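Local coordinates for sensory box/GGDEF domain protein (Colwellia psychrerythraea, PDB 3LYX) that probably senses a signal through this PAS domain and passes it to a GGDEF domain, of the kind that makes cyclic di-GMP, elsewhere in the full-length protein, at residues I20-L25 with G110-N115; I30-G35 with E45-Q50; H56-T61 with R83-D88; Q75-G80 with M97-Y102. All blocks are in the same frame, centred on the assembly; numbering follows the deposited sequence.

In the fold
All contacts reach one antiparallel sheet of PAS strand order, 2-1-5-4-3. Contact 1 joins strands 19-24 and 108-117, its centre about 4 Å from that of the chain. Contact 4 joins strand 91-102, beside 108-117, to 78-85; its centre is about 9 Å from that of contact 1, and L112 N is 2.8 Å from V99 O. Contact 2 flanks contact 1 through strand 29-32, centres about 10 Å apart. Contacts 2 and 4 lie on opposite sides of the chain's centre, their centres about 19 Å apart. Contact 3 ties a loop to strand 78-85, its centre about 20 Å from that of contact 4. The second subunit packs on contacts 1 and 4; its R9 pairs with D31 of contact 2.

Contact 1 of 4, residues I20-L25 with G110-N115; sequences IVVTDL and GALGIN
V21 pairs with G113 and T23 with A111 as antiparallel hydrogen-bonded pairs. V21 N meets G113 O at 2.9 Å and T23 N meets A111 O at 2.9 Å. G113 N returns a bond to V21 O, and A111 N one to T23 O. Weaker CA-H...O contacts run from I20 to G113 O and from V22 to A111 O.

Strands 19-24 and 108-117 are central neighbours in the antiparallel PAS sheet.

Apolar side chains meet on the face that carries I20, V22, L112 and I114. L112 CD1 touches two methyls, I20 CG2 and V22 CG2, each 3.8 Å away. I20 and I114 run alongside each other, with I20 CD1 3.9 Å from I114 CG1. Y15 and V16 of the second subunit pack on this face.

The other face has a polar element. T23 holds OG1 between its backbone N and carbonyl carbon (chi1 57°), where it meets A111 CB at 3.6 Å. A water hydrogen-bonds to T23 OG1 and donates to V21 O at 2.7 Å and, weakly, to A111 O.

Contact 2 of 4, residues I30-G35 with E45-Q50; sequences IDWNKG and EQAIGQ
The indole of W32 receives the methyl of A47 over one face. The W32 side chain begins at CB, which lies 4.3 Å from I48 CG1. CG is anti to the backbone N (chi1 178°), and this carries the ring out to the helix 44-47. At CG the ring comes under A47 CB. The methyl is closest at the ring fusion, 3.3 Å from CD2 and 3.5 Å from CE2. It stands over the six-membered ring as a CH-pi contact, 3.5 Å from the centroid and 20° off the ring normal. CE3 is also near this methyl. On the pyrrole side, NE1 is hydrogen-bonded to Y42 O, which would hold the indole in this rotation. The far rim of the ring, at CZ3, packs on V21 of strand 19-24.

W32 ends the outermost strand 29-32 of the PAS sheet. I30 and D31 both face V22 there, a classic beta bulge. N33 follows as N-cap of the helix 34-40, its OD1 hydrogen-bonded to S36 N.

I48 is the first residue past helix 44-47. Its branches touch the strand, CG2 lying 4.0 Å from I30 O. I48 is the second residue of a type II turn from A47 to Q50, closed by Q50 N to A47 O at 3.0 Å. D31 turns from this helix, and its OD1 makes a salt bridge to R9 of the second subunit.

Contact 3 of 4, residues H56-T61 with R83-D88; sequences HVPGDT and RMLHKD
R83 and D60 cross at about a right angle, and the arginine meets the carboxylate through NE and NH2, one to each oxygen. R83 NE bonds at 2.8 Å to D60 OD2, which uses its syn lone pair. R83 NH2 bonds to D60 OD1, also from the syn side, but 31° out of the carboxylate plane. The two flat groups are thus not coplanar; their planes stand 42° apart. The bend of the arginine chain at chi3 (-58°) turns the guanidinium back to the loop.

V57 lies across the arginine at about a right angle. Its CG1 sits over one face of the guanidinium, 3.6 Å from R83 NH2, while CG2 rests on R83 CB. The valine thus covers a face of the guanidinium while D60 takes its edge.

This contact ties the loop before helix 61-75 to strand 78-85, the outermost strand of the PAS sheet at that side. I91 of the neighbouring strand touches both V57 and L85.

L85 points its side chain to the loop. Its CD2 reaches H56 O at 3.4 Å and P58 CD at 4.1 Å. One water joins V57 N, D60 OD2 and R83 O. A second accepts from R83 N at 2.7 Å and donates weakly to D60 OD2.

Contact 4 of 4, residues Q75-G80 with M97-Y102; sequences QGKWTG and MCVPIY
W78 and C98 form an antiparallel hydrogen-bonded pair. The short strands 78-80 and 97-102 run at 171°, 4.6 Å apart at closest approach. W78 N bonds to C98 O at 2.9 Å. C98 N returns a bond to W78 O at 2.8 Å. M97 CA adds a CA-H...O contact to the same W78 O. T79 and M97 follow as a non-hydrogen-bonded pair. Before the strand, G76 leaves helix 61-75 with positive phi, and its O lies 3.3 Å from P100 CD.

The pair belongs to the beta hairpin of strands 78-85 and 91-102 in the PAS sheet.

W78 and C98 share a face. The indole brings its edge to C98: CE3 lies 3.9 Å from C98 CB, and C98 N is near the ring plane. Helix 61-75 packs on this side through V68, which touches both W78 and C98.

M97 and T79 lie on the other face, where T79 CG2 meets M97 CG at 3.8 Å. K77 lies next to V99. Its CG rests against V99 CG1, and the bend at chi3 (-62°) brings K77 CE back to the same methyl, at 3.7 Å. Y15 of the second subunit packs on M97 and V99.

Contact 1 of 4, residues I20-L25 with G110-N115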
# COMPACT_ATOMS: atom_id res chain seq x y z
N ILE B 20 3.96 -0.02 -5.82
CA ILE B 20 2.94 0.60 -6.67
C ILE B 20 3.61 1.19 -7.91
O ILE B 20 4.60 1.91 -7.80
CB ILE B 20 2.21 1.75 -5.94
CG1 ILE B 20 1.61 1.26 -4.61
CG2 ILE B 20 1.11 2.32 -6.83
CD1 ILE B 20 0.62 0.14 -4.77
N VAL B 21 3.08 0.87 -9.08
CA VAL B 21 3.61 1.41 -10.33
C VAL B 21 2.43 1.91 -11.14
O VAL B 21 1.58 1.12 -11.59
CB VAL B 21 4.37 0.35 -11.15
CG1 VAL B 21 4.94 0.97 -12.43
CG2 VAL B 21 5.49 -0.25 -10.32
N VAL B 22 2.36 3.22 -11.32
CA VAL B 22 1.29 3.85 -12.08
C VAL B 22 1.81 4.18 -13.48
O VAL B 22 2.87 4.79 -13.61
CB VAL B 22 0.84 5.14 -11.38
CG1 VAL B 22 -0.36 5.72 -12.10
CG2 VAL B 22 0.52 4.85 -9.92
N THR B 23 1.07 3.79 -14.51
CA THR B 23 1.47 4.04 -15.90
C THR B 23 0.43 4.79 -16.72
O THR B 23 -0.74 4.88 -16.32
CB THR B 23 1.76 2.72 -16.65
OG1 THR B 23 0.60 1.88 -16.59
CG2 THR B 23 2.95 1.99 -16.05
N ASP B 24 0.84 5.32 -17.87
CA ASP B 24 -0.09 6.01 -18.74
C ASP B 24 -0.67 5.00 -19.72
O ASP B 24 -0.36 3.82 -19.65
CB ASP B 24 0.56 7.18 -19.50
CG ASP B 24 1.72 6.75 -20.40
OD1 ASP B 24 1.79 5.57 -20.81
OD2 ASP B 24 2.56 7.62 -20.71
N LEU B 25 -1.51 5.48 -20.63
CA LEU B 25 -2.14 4.62 -21.61
C LEU B 25 -1.16 3.83 -22.44
O LEU B 25 -1.51 2.81 -23.02
CB LEU B 25 -3.02 5.43 -22.55
CG LEU B 25 -4.34 5.94 -21.97
CD1 LEU B 25 -5.11 6.68 -23.06
CD2 LEU B 25 -5.15 4.76 -21.44
N GLY B 110 -4.80 5.43 -18.07
CA GLY B 110 -3.64 4.63 -17.77
C GLY B 110 -3.98 3.46 -16.88
O GLY B 110 -5.12 3.00 -16.86
N ALA B 111 -2.99 3.01 -16.12
CA ALA B 111 -3.19 1.87 -15.23
C ALA B 111 -2.46 2.00 -13.90
O ALA B 111 -1.51 2.78 -13.74
CB ALA B 111 -2.73 0.59 -15.94
N LEU B 112 -2.93 1.19 -12.95
CA LEU B 112 -2.39 1.12 -11.61
C LEU B 112 -1.90 -0.31 -11.41
O LEU B 112 -2.67 -1.26 -11.55
CB LEU B 112 -3.47 1.46 -10.58
CG LEU B 112 -3.11 1.37 -9.09
CD1 LEU B 112 -2.15 2.49 -8.71
CD2 LEU B 112 -4.38 1.49 -8.25
N GLY B 113 -0.62 -0.46 -11.11
CA GLY B 113 -0.08 -1.78 -10.88
C GLY B 113 0.34 -1.96 -9.42
O GLY B 113 0.94 -1.06 -8.83
N ILE B 114 0.00 -3.11 -8.84
CA ILE B 114 0.36 -3.44 -7.45
C ILE B 114 1.19 -4.72 -7.54
O ILE B 114 0.78 -5.70 -8.16
CB ILE B 114 -0.90 -3.72 -6.56
CG1 ILE B 114 -1.74 -2.45 -6.42
CG2 ILE B 114 -0.46 -4.17 -5.16
CD1 ILE B 114 -2.29 -1.92 -7.72
N ASN B 115 2.36 -4.72 -6.91
CA ASN B 115 3.24 -5.88 -7.02
C ASN B 115 3.87 -6.32 -5.69
O ASN B 115 4.08 -5.50 -4.80
CB ASN B 115 4.34 -5.56 -8.04
CG ASN B 115 3.78 -5.11 -9.38
OD1 ASN B 115 3.54 -5.93 -10.27
ND2 ASN B 115 3.55 -3.81 -9.53
O HOH W 1 0.60 0.35 -14.04

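Contact 2 of 4, residues I30-G35 with E45-Q50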
# COMPACT_ATOMS: atom_id res chain seq x y z
N ILE B 30 4.45 6.79 -14.61
CA ILE B 30 4.16 8.16 -14.25
C ILE B 30 4.27 8.38 -12.74
O ILE B 30 4.43 9.51 -12.30
CB ILE B 30 2.76 8.58 -14.76
CG1 ILE B 30 1.71 7.54 -14.35
CG2 ILE B 30 2.79 8.75 -16.28
CD1 ILE B 30 0.29 7.92 -14.75
N ASP B 31 4.20 7.30 -11.97
CA ASP B 31 4.36 7.38 -10.51
C ASP B 31 4.98 6.07 -10.04
O ASP B 31 4.76 5.01 -10.63
CB ASP B 31 3.04 7.68 -9.78
CG ASP B 31 3.23 8.65 -8.59
OD1 ASP B 31 2.24 9.24 -8.12
OD2 ASP B 31 4.38 8.83 -8.12
N TRP B 32 5.77 6.16 -8.98
CA TRP B 32 6.54 5.04 -8.46
C TRP B 32 6.75 5.31 -6.97
O TRP B 32 7.20 6.40 -6.61
CB TRP B 32 7.87 5.05 -9.25
CG TRP B 32 8.93 4.05 -8.94
CD1 TRP B 32 9.95 4.18 -8.05
CD2 TRP B 32 9.13 2.80 -9.61
NE1 TRP B 32 10.79 3.10 -8.13
CE2 TRP B 32 10.31 2.23 -9.07
CE3 TRP B 32 8.43 2.10 -10.60
CZ2 TRP B 32 10.81 1.00 -9.50
CZ3 TRP B 32 8.93 0.88 -11.03
CH2 TRP B 32 10.11 0.34 -10.48
N ASN B 33 6.43 4.35 -6.10
CA ASN B 33 6.60 4.56 -4.66
C ASN B 33 7.86 3.85 -4.16
O ASN B 33 8.52 3.13 -4.92
CB ASN B 33 5.37 4.06 -3.88
CG ASN B 33 5.22 2.55 -3.92
OD1 ASN B 33 5.75 1.88 -4.81
ND2 ASN B 33 4.47 2.00 -2.97
N LYS B 34 8.19 4.05 -2.89
CA LYS B 34 9.37 3.44 -2.29
C LYS B 34 9.34 1.93 -2.41
O LYS B 34 10.37 1.29 -2.63
CB LYS B 34 9.49 3.83 -0.82
CG LYS B 34 9.50 5.34 -0.55
CD LYS B 34 10.70 6.04 -1.21
CE LYS B 34 10.66 7.55 -0.95
NZ LYS B 34 11.82 8.27 -1.54
N GLY B 35 8.14 1.37 -2.26
CA GLY B 35 7.98 -0.07 -2.37
C GLY B 35 8.52 -0.62 -3.67
O GLY B 35 9.13 -1.68 -3.70
N GLU B 45 13.58 8.67 -9.69
CA GLU B 45 14.28 9.36 -10.77
C GLU B 45 14.61 8.44 -11.93
O GLU B 45 14.63 8.86 -13.08
CB GLU B 45 15.60 9.97 -10.26
CG GLU B 45 15.46 11.07 -9.22
CD GLU B 45 15.04 10.53 -7.87
OE1 GLU B 45 15.59 9.49 -7.45
OE2 GLU B 45 14.16 11.15 -7.24
N GLN B 46 14.88 7.17 -11.63
CA GLN B 46 15.23 6.21 -12.67
C GLN B 46 14.04 5.49 -13.29
O GLN B 46 14.17 4.88 -14.35
CB GLN B 46 16.17 5.15 -12.10
CG GLN B 46 17.47 5.69 -11.55
CD GLN B 46 18.28 4.60 -10.88
OE1 GLN B 46 17.76 3.86 -10.04
NE2 GLN B 46 19.55 4.49 -11.25
N ALA B 47 12.89 5.55 -12.63
CA ALA B 47 11.69 4.87 -13.12
C ALA B 47 10.68 5.73 -13.87
O ALA B 47 10.21 5.35 -14.95
CB ALA B 47 11.00 4.16 -11.96
N ILE B 48 10.34 6.89 -13.31
CA ILE B 48 9.35 7.76 -13.93
C ILE B 48 9.73 8.20 -15.35
O ILE B 48 10.83 8.67 -15.58
CB ILE B 48 9.10 9.01 -13.06
CG1 ILE B 48 8.53 8.57 -11.70
CG2 ILE B 48 8.12 9.94 -13.76
CD1 ILE B 48 8.39 9.70 -10.71
N GLY B 49 8.80 8.04 -16.28
CA GLY B 49 9.05 8.43 -17.66
C GLY B 49 9.60 7.30 -18.51
O GLY B 49 9.75 7.45 -19.73
N GLN B 50 9.89 6.17 -17.87
CA GLN B 50 10.41 5.00 -18.56
C GLN B 50 9.28 4.04 -18.90
O GLN B 50 8.20 4.07 -18.28
CB GLN B 50 11.42 4.24 -17.68
CG GLN B 50 12.65 5.01 -17.23
CD GLN B 50 13.41 5.69 -18.37
OE1 GLN B 50 13.64 5.11 -19.44
NE2 GLN B 50 13.82 6.94 -18.14

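Contact 3 of 4, residues H56-T61 with R83-D88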
# COMPACT_ATOMS: atom_id res chain seq x y z
N HIS B 56 10.15 -6.06 -17.27
CA HIS B 56 9.87 -7.42 -17.74
C HIS B 56 11.14 -8.09 -18.22
O HIS B 56 12.14 -7.43 -18.53
CB HIS B 56 8.91 -7.39 -18.93
CG HIS B 56 7.55 -6.84 -18.62
ND1 HIS B 56 6.72 -6.33 -19.59
CD2 HIS B 56 6.88 -6.73 -17.45
CE1 HIS B 56 5.59 -5.93 -19.03
NE2 HIS B 56 5.66 -6.16 -17.73
N VAL B 57 11.09 -9.42 -18.30
CA VAL B 57 12.21 -10.17 -18.82
C VAL B 57 11.92 -10.11 -20.32
O VAL B 57 10.84 -10.50 -20.76
CB VAL B 57 12.18 -11.63 -18.34
CG1 VAL B 57 13.36 -12.40 -18.93
CG2 VAL B 57 12.22 -11.66 -16.83
N PRO B 58 12.87 -9.60 -21.11
CA PRO B 58 12.72 -9.46 -22.57
C PRO B 58 11.66 -10.31 -23.26
O PRO B 58 10.82 -9.79 -23.99
CB PRO B 58 14.13 -9.72 -23.07
CG PRO B 58 14.95 -9.01 -22.04
CD PRO B 58 14.29 -9.45 -20.73
N GLY B 59 11.70 -11.62 -23.04
CA GLY B 59 10.73 -12.49 -23.69
C GLY B 59 9.27 -12.32 -23.33
O GLY B 59 8.39 -12.36 -24.20
N ASP B 60 8.99 -12.11 -22.04
CA ASP B 60 7.63 -12.00 -21.52
C ASP B 60 6.75 -10.82 -21.93
O ASP B 60 5.52 -10.96 -22.00
CB ASP B 60 7.66 -12.05 -19.99
CG ASP B 60 8.49 -13.20 -19.46
OD1 ASP B 60 8.70 -14.18 -20.20
OD2 ASP B 60 8.92 -13.13 -18.29
N THR B 61 7.35 -9.66 -22.20
CA THR B 61 6.59 -8.46 -22.52
C THR B 61 5.32 -8.55 -23.35
O THR B 61 4.23 -8.24 -22.86
CB THR B 61 7.49 -7.39 -23.15
OG1 THR B 61 8.52 -7.03 -22.22
CG2 THR B 61 6.68 -6.13 -23.48
N ARG B 83 7.27 -13.11 -14.23
CA ARG B 83 8.68 -12.94 -13.93
C ARG B 83 8.97 -11.45 -13.79
O ARG B 83 8.23 -10.60 -14.31
CB ARG B 83 9.57 -13.54 -15.02
CG ARG B 83 9.66 -15.06 -14.97
CD ARG B 83 10.73 -15.60 -15.91
NE ARG B 83 10.49 -15.19 -17.28
CZ ARG B 83 11.29 -15.48 -18.30
NH1 ARG B 83 12.40 -16.18 -18.10
NH2 ARG B 83 10.98 -15.07 -19.53
N MET B 84 10.05 -11.14 -13.10
CA MET B 84 10.46 -9.77 -12.84
C MET B 84 11.95 -9.65 -13.15
O MET B 84 12.72 -10.57 -12.87
CB MET B 84 10.18 -9.47 -11.37
CG MET B 84 10.58 -8.11 -10.88
SD MET B 84 10.92 -8.18 -9.11
CE MET B 84 12.72 -8.10 -9.17
N LEU B 85 12.35 -8.53 -13.75
CA LEU B 85 13.75 -8.30 -14.07
C LEU B 85 14.23 -7.13 -13.21
O LEU B 85 13.82 -5.98 -13.41
CB LEU B 85 13.93 -7.96 -15.55
CG LEU B 85 15.36 -7.58 -15.98
CD1 LEU B 85 16.31 -8.72 -15.66
CD2 LEU B 85 15.40 -7.24 -17.46
N HIS B 86 15.09 -7.45 -12.24
CA HIS B 86 15.61 -6.44 -11.32
C HIS B 86 16.65 -5.57 -12.01
O HIS B 86 17.22 -5.95 -13.02
CB HIS B 86 16.23 -7.12 -10.09
CG HIS B 86 16.59 -6.17 -8.99
ND1 HIS B 86 17.72 -5.38 -9.02
CD2 HIS B 86 15.96 -5.87 -7.83
CE1 HIS B 86 17.78 -4.64 -7.93
NE2 HIS B 86 16.72 -4.92 -7.19
N LYS B 87 16.87 -4.38 -11.45
CA LYS B 87 17.84 -3.45 -12.02
C LYS B 87 19.24 -4.07 -12.06
O LYS B 87 19.98 -3.86 -13.02
CB LYS B 87 17.87 -2.15 -11.20
CG LYS B 87 19.00 -1.23 -11.61
CD LYS B 87 18.97 0.08 -10.86
CE LYS B 87 20.22 0.91 -11.16
NZ LYS B 87 20.40 1.19 -12.62
N ASP B 88 19.60 -4.82 -11.02
CA ASP B 88 20.93 -5.44 -10.98
C ASP B 88 21.02 -6.67 -11.87
O ASP B 88 21.98 -7.44 -11.78
CB ASP B 88 21.31 -5.82 -9.54
CG ASP B 88 20.48 -6.96 -8.98
OD1 ASP B 88 20.09 -7.86 -9.76
OD2 ASP B 88 20.22 -6.96 -7.76
O HOH W 2 8.78 -10.63 -17.41
O HOH W 3 6.57 -13.91 -16.69

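Contact 4 of 4, residues Q75-G80 with M97-Y102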
# COMPACT_ATOMS: atom_id res chain seq x y z
N GLN B 75 -12.80 -8.50 -17.42
CA GLN B 75 -13.13 -8.36 -16.01
C GLN B 75 -12.87 -6.98 -15.42
O GLN B 75 -13.32 -6.69 -14.31
CB GLN B 75 -12.37 -9.40 -15.18
CG GLN B 75 -12.73 -10.84 -15.48
CD GLN B 75 -14.20 -11.14 -15.26
OE1 GLN B 75 -14.73 -10.95 -14.16
NE2 GLN B 75 -14.88 -11.59 -16.31
N GLY B 76 -12.15 -6.14 -16.15
CA GLY B 76 -11.86 -4.81 -15.65
C GLY B 76 -10.68 -4.83 -14.70
O GLY B 76 -10.37 -3.83 -14.05
N LYS B 77 -10.01 -5.97 -14.62
CA LYS B 77 -8.85 -6.14 -13.77
C LYS B 77 -8.00 -7.30 -14.26
O LYS B 77 -8.49 -8.19 -14.95
CB LYS B 77 -9.29 -6.42 -12.32
CG LYS B 77 -8.15 -6.91 -11.43
CD LYS B 77 -8.61 -7.28 -10.02
CE LYS B 77 -9.19 -6.09 -9.29
NZ LYS B 77 -9.46 -6.42 -7.86
N TRP B 78 -6.73 -7.30 -13.89
CA TRP B 78 -5.83 -8.38 -14.26
C TRP B 78 -4.97 -8.76 -13.05
O TRP B 78 -4.52 -7.89 -12.30
CB TRP B 78 -4.89 -7.95 -15.39
CG TRP B 78 -3.82 -8.97 -15.67
CD1 TRP B 78 -3.91 -10.05 -16.50
CD2 TRP B 78 -2.51 -9.02 -15.08
NE1 TRP B 78 -2.73 -10.77 -16.48
CE2 TRP B 78 -1.85 -10.16 -15.61
CE3 TRP B 78 -1.83 -8.21 -14.15
CZ2 TRP B 78 -0.54 -10.51 -15.25
CZ3 TRP B 78 -0.52 -8.56 -13.79
CH2 TRP B 78 0.11 -9.70 -14.34
N THR B 79 -4.76 -10.05 -12.86
CA THR B 79 -3.91 -10.53 -11.78
C THR B 79 -3.12 -11.70 -12.35
O THR B 79 -3.62 -12.43 -13.20
CB THR B 79 -4.73 -11.03 -10.56
OG1 THR B 79 -5.51 -12.17 -10.95
CG2 THR B 79 -5.66 -9.94 -10.04
N GLY B 80 -1.89 -11.87 -11.90
CA GLY B 80 -1.09 -12.96 -12.40
C GLY B 80 0.25 -13.01 -11.70
O GLY B 80 0.62 -12.07 -11.00
N MET B 97 -1.00 -7.29 -9.95
CA MET B 97 -2.38 -6.94 -10.25
C MET B 97 -2.37 -5.61 -11.00
O MET B 97 -1.55 -4.74 -10.72
CB MET B 97 -3.17 -6.80 -8.95
CG MET B 97 -4.63 -6.43 -9.13
SD MET B 97 -5.28 -5.76 -7.58
CE MET B 97 -4.67 -4.12 -7.71
N CYS B 98 -3.28 -5.46 -11.94
CA CYS B 98 -3.37 -4.24 -12.73
C CYS B 98 -4.82 -3.86 -12.97
O CYS B 98 -5.64 -4.69 -13.36
CB CYS B 98 -2.66 -4.44 -14.07
SG CYS B 98 -2.54 -2.94 -15.10
N VAL B 99 -5.15 -2.60 -12.70
CA VAL B 99 -6.50 -2.09 -12.94
C VAL B 99 -6.36 -0.75 -13.63
O VAL B 99 -5.35 -0.06 -13.47
CB VAL B 99 -7.33 -1.94 -11.63
CG1 VAL B 99 -7.42 -3.29 -10.93
CG2 VAL B 99 -6.71 -0.89 -10.71
N PRO B 100 -7.36 -0.36 -14.43
CA PRO B 100 -7.30 0.92 -15.14
C PRO B 100 -7.53 2.12 -14.23
O PRO B 100 -8.27 2.03 -13.24
CB PRO B 100 -8.40 0.77 -16.18
CG PRO B 100 -9.42 -0.02 -15.47
CD PRO B 100 -8.60 -1.08 -14.75
N ILE B 101 -6.87 3.23 -14.53
CA ILE B 101 -7.10 4.44 -13.75
C ILE B 101 -7.87 5.34 -14.68
O ILE B 101 -7.74 5.23 -15.90
CB ILE B 101 -5.80 5.12 -13.28
CG1 ILE B 101 -4.92 5.48 -14.47
CG2 ILE B 101 -5.08 4.21 -12.29
CD1 ILE B 101 -3.82 6.46 -14.11
N TYR B 102 -8.67 6.23 -14.12
CA TYR B 102 -9.49 7.13 -14.91
C TYR B 102 -9.27 8.60 -14.62
O TYR B 102 -8.92 8.98 -13.50
CB TYR B 102 -10.96 6.79 -14.67
CG TYR B 102 -11.34 5.43 -15.20
CD1 TYR B 102 -11.99 5.31 -16.42
CD2 TYR B 102 -10.98 4.27 -14.52
CE1 TYR B 102 -12.29 4.06 -16.95
CE2 TYR B 102 -11.26 3.01 -15.05
CZ TYR B 102 -11.91 2.91 -16.26
OH TYR B 102 -12.19 1.68 -16.79